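Local coordinates for 6-phosphogluconate dehydratase (Shewanella oneidensis, PDB 2GP4), which probably catalyses the dehydration of 6-phosphogluconate to 2-keto-3-deoxy-6-phosphogluconate, a step of the Entner-Doudoroff pathway, and is seen here without its iron-sulfur cluster, at residues Asp30-Arg35 with Ile336-Asp341. Residues are numbered along the deposited sequence; the frame is centred on the assembly and turned at random.
Sequences DRIIAR and IIVNWD
Arg35 grips the main-chain carbonyl of Ile337 side-on with two nitrogens. NH2 of Arg35 lies 2.9 Å from O of Ile337 with an N-H...O angle of 159°, and NE of Arg35 donates to the same oxygen at 3.2 Å, less straight at 143°. That oxygen sits in the guanidinium plane, whereas both nitrogens approach from one face of the carbonyl plane, NE well above it. The chain gets there extended through chi2 and bent at chi3 (54°), which turns the NE and NH2 edge of the guanidinium toward O of Ile337. The side chain of Asn339 lies over one face of the group. Beside this polar grip, CG2 of Ile32 meets CG2 of Ile336 at 3.6 Å and CG2 of Val338 at 4.0 Å, forming a buried apolar seam continued by Val308 and Ile311 of helix 304-316. One helical turn before Arg35, Arg31 brings its NH2 to 3.3 Å from O of Asp341, at the guanidinium edge.

Acidic residues of helix 340-347 hold both arginines: Asp342 forms salt bridges with Arg35 and Arg31, and Glu345 forms one with Arg31. A leucine in place of Arg35 would probably leave the Ile337 carbonyl without these two donors and Asp342 without one of its cationic mates. Asn339 occupies the N-cap position of helix 340-347, and its backbone N hydrogen-bonds to OD2 of Asp342, three residues on. The whole is a helix-to-loop junction in the largely helical N-terminal domain, tying helix 23-51 to the extended lead-in and first turn of helix 340-347.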
ATOM      1  N   ASP A  30     -19.929  -5.127   1.472  1.00 19.96           N
ATOM      2  CA  ASP A  30     -20.835  -6.010   2.213  1.00 20.17           C
ATOM      3  C   ASP A  30     -20.205  -7.372   2.522  1.00 19.92           C
ATOM      4  O   ASP A  30     -20.413  -7.929   3.607  1.00 19.86           O
ATOM      5  CB  ASP A  30     -22.134  -6.230   1.437  1.00 20.51           C
ATOM      6  CG  ASP A  30     -22.980  -4.976   1.323  1.00 21.67           C
ATOM      7  OD1 ASP A  30     -22.682  -3.959   1.992  1.00 22.65           O
ATOM      8  OD2 ASP A  30     -23.962  -5.020   0.545  1.00 23.79           O
ATOM      9  N   ARG A  31     -19.451  -7.902   1.563  1.00 19.60           N
ATOM     10  CA  ARG A  31     -18.780  -9.189   1.732  1.00 19.55           C
ATOM     11  C   ARG A  31     -17.763  -9.117   2.867  1.00 19.49           C
ATOM     12  O   ARG A  31     -17.660 -10.046   3.671  1.00 19.61           O
ATOM     13  CB  ARG A  31     -18.098  -9.625   0.435  1.00 19.23           C
ATOM     14  CG  ARG A  31     -17.429 -10.997   0.518  1.00 19.71           C
ATOM     15  CD  ARG A  31     -16.983 -11.487  -0.852  1.00 20.37           C
ATOM     16  NE  ARG A  31     -15.976 -10.598  -1.438  1.00 20.52           N
ATOM     17  CZ  ARG A  31     -15.514 -10.689  -2.678  1.00 19.88           C
ATOM     18  NH1 ARG A  31     -15.968 -11.630  -3.497  1.00 21.69           N
ATOM     19  NH2 ARG A  31     -14.596  -9.833  -3.098  1.00 19.28           N
ATOM     20  N   ILE A  32     -17.028  -8.007   2.919  1.00 19.19           N
ATOM     21  CA  ILE A  32     -16.013  -7.771   3.941  1.00 19.12           C
ATOM     22  C   ILE A  32     -16.661  -7.594   5.319  1.00 19.27           C
ATOM     23  O   ILE A  32     -16.167  -8.135   6.313  1.00 19.49           O
ATOM     24  CB  ILE A  32     -15.098  -6.569   3.570  1.00 19.14           C
ATOM     25  CG1 ILE A  32     -14.260  -6.903   2.326  1.00 18.94           C
ATOM     26  CG2 ILE A  32     -14.176  -6.206   4.719  1.00 18.89           C
ATOM     27  CD1 ILE A  32     -13.695  -5.696   1.600  1.00 18.52           C
ATOM     28  N   ILE A  33     -17.774  -6.859   5.369  1.00 19.23           N
ATOM     29  CA  ILE A  33     -18.527  -6.674   6.603  1.00 19.02           C
ATOM     30  C   ILE A  33     -18.985  -8.027   7.150  1.00 19.74           C
ATOM     31  O   ILE A  33     -18.838  -8.298   8.348  1.00 19.73           O
ATOM     32  CB  ILE A  33     -19.744  -5.732   6.400  1.00 19.37           C
ATOM     33  CG1 ILE A  33     -19.273  -4.299   6.107  1.00 18.61           C
ATOM     34  CG2 ILE A  33     -20.708  -5.783   7.612  1.00 17.99           C
ATOM     35  CD1 ILE A  33     -20.361  -3.383   5.560  1.00 18.26           C
ATOM     36  N   ALA A  34     -19.524  -8.870   6.268  1.00 20.17           N
ATOM     37  CA  ALA A  34     -20.024 -10.195   6.646  1.00 20.46           C
ATOM     38  C   ALA A  34     -18.903 -11.074   7.170  1.00 20.66           C
ATOM     39  O   ALA A  34     -19.052 -11.750   8.187  1.00 20.81           O
ATOM     40  CB  ALA A  34     -20.719 -10.873   5.465  1.00 20.27           C
ATOM     41  N   ARG A  35     -17.777 -11.045   6.470  1.00 20.97           N
ATOM     42  CA  ARG A  35     -16.649 -11.904   6.789  1.00 21.42           C
ATOM     43  C   ARG A  35     -15.930 -11.445   8.056  1.00 21.34           C
ATOM     44  O   ARG A  35     -15.302 -12.247   8.727  1.00 21.29           O
ATOM     45  CB  ARG A  35     -15.682 -11.939   5.607  1.00 21.49           C
ATOM     46  CG  ARG A  35     -14.593 -12.987   5.697  1.00 21.97           C
ATOM     47  CD  ARG A  35     -13.864 -13.075   4.379  1.00 23.41           C
ATOM     48  NE  ARG A  35     -13.376 -11.765   3.975  1.00 24.91           N
ATOM     49  CZ  ARG A  35     -13.415 -11.288   2.737  1.00 25.02           C
ATOM     50  NH1 ARG A  35     -13.931 -12.004   1.747  1.00 25.60           N
ATOM     51  NH2 ARG A  35     -12.942 -10.079   2.496  1.00 25.04           N
ATOM     52  N   ILE A 336     -10.922  -6.369  10.743  1.00 18.38           N
ATOM     53  CA  ILE A 336     -11.468  -6.374   9.391  1.00 18.24           C
ATOM     54  C   ILE A 336     -10.660  -7.292   8.481  1.00 17.98           C
ATOM     55  O   ILE A 336      -9.445  -7.138   8.351  1.00 18.06           O
ATOM     56  CB  ILE A 336     -11.538  -4.937   8.814  1.00 18.50           C
ATOM     57  CG1 ILE A 336     -12.409  -4.057   9.722  1.00 19.11           C
ATOM     58  CG2 ILE A 336     -12.102  -4.951   7.395  1.00 18.18           C
ATOM     59  CD1 ILE A 336     -12.043  -2.584   9.721  1.00 19.85           C
ATOM     60  N   ILE A 337     -11.344  -8.250   7.858  1.00 17.81           N
ATOM     61  CA  ILE A 337     -10.685  -9.259   7.031  1.00 17.39           C
ATOM     62  C   ILE A 337     -10.890  -8.983   5.542  1.00 17.56           C
ATOM     63  O   ILE A 337     -12.011  -9.072   5.041  1.00 17.63           O
ATOM     64  CB  ILE A 337     -11.167 -10.692   7.387  1.00 17.50           C
ATOM     65  CG1 ILE A 337     -11.121 -10.911   8.908  1.00 17.09           C
ATOM     66  CG2 ILE A 337     -10.345 -11.742   6.620  1.00 16.66           C
ATOM     67  CD1 ILE A 337     -11.592 -12.280   9.386  1.00 16.91           C
ATOM     68  N   VAL A 338      -9.797  -8.650   4.854  1.00 17.55           N
ATOM     69  CA  VAL A 338      -9.794  -8.369   3.414  1.00 17.46           C
ATOM     70  C   VAL A 338      -8.845  -9.335   2.691  1.00 17.50           C
ATOM     71  O   VAL A 338      -7.730  -9.579   3.157  1.00 17.41           O
ATOM     72  CB  VAL A 338      -9.347  -6.900   3.127  1.00 17.68           C
ATOM     73  CG1 VAL A 338      -9.191  -6.643   1.629  1.00 18.00           C
ATOM     74  CG2 VAL A 338     -10.317  -5.892   3.736  1.00 17.53           C
ATOM     75  N   ASN A 339      -9.281  -9.891   1.561  1.00 17.52           N
ATOM     76  CA  ASN A 339      -8.421 -10.789   0.781  1.00 17.53           C
ATOM     77  C   ASN A 339      -8.198 -10.329  -0.672  1.00 17.46           C
ATOM     78  O   ASN A 339      -8.684  -9.274  -1.072  1.00 17.52           O
ATOM     79  CB  ASN A 339      -8.910 -12.252   0.869  1.00 17.39           C
ATOM     80  CG  ASN A 339     -10.330 -12.455   0.326  1.00 18.60           C
ATOM     81  OD1 ASN A 339     -11.031 -13.385   0.742  1.00 19.80           O
ATOM     82  ND2 ASN A 339     -10.754 -11.603  -0.604  1.00 19.04           N
ATOM     83  N   TRP A 340      -7.467 -11.123  -1.451  1.00 17.56           N
ATOM     84  CA  TRP A 340      -7.179 -10.788  -2.850  1.00 17.78           C
ATOM     85  C   TRP A 340      -8.398 -10.784  -3.763  1.00 17.94           C
ATOM     86  O   TRP A 340      -8.396 -10.107  -4.783  1.00 18.08           O
ATOM     87  CB  TRP A 340      -6.072 -11.678  -3.433  1.00 17.41           C
ATOM     88  CG  TRP A 340      -4.712 -11.371  -2.883  1.00 16.80           C
ATOM     89  CD1 TRP A 340      -4.315 -10.215  -2.258  1.00 16.44           C
ATOM     90  CD2 TRP A 340      -3.557 -12.215  -2.930  1.00 16.83           C
ATOM     91  NE1 TRP A 340      -2.993 -10.296  -1.905  1.00 15.98           N
ATOM     92  CE2 TRP A 340      -2.498 -11.507  -2.307  1.00 16.67           C
ATOM     93  CE3 TRP A 340      -3.312 -13.502  -3.429  1.00 16.01           C
ATOM     94  CZ2 TRP A 340      -1.219 -12.046  -2.167  1.00 16.68           C
ATOM     95  CZ3 TRP A 340      -2.040 -14.036  -3.292  1.00 16.50           C
ATOM     96  CH2 TRP A 340      -1.007 -13.307  -2.666  1.00 16.78           C
ATOM     97  N   ASP A 341      -9.435 -11.531  -3.401  1.00 18.37           N
ATOM     98  CA  ASP A 341     -10.697 -11.484  -4.145  1.00 18.80           C
ATOM     99  C   ASP A 341     -11.313 -10.086  -4.056  1.00 18.89           C
ATOM    100  O   ASP A 341     -11.923  -9.612  -5.015  1.00 18.79           O
ATOM    101  CB  ASP A 341     -11.690 -12.513  -3.620  1.00 19.04           C
ATOM    102  CG  ASP A 341     -11.149 -13.925  -3.652  1.00 20.32           C
ATOM    103  OD1 ASP A 341     -10.707 -14.411  -2.593  1.00 22.46           O
ATOM    104  OD2 ASP A 341     -11.179 -14.557  -4.726  1.00 22.57           O
TER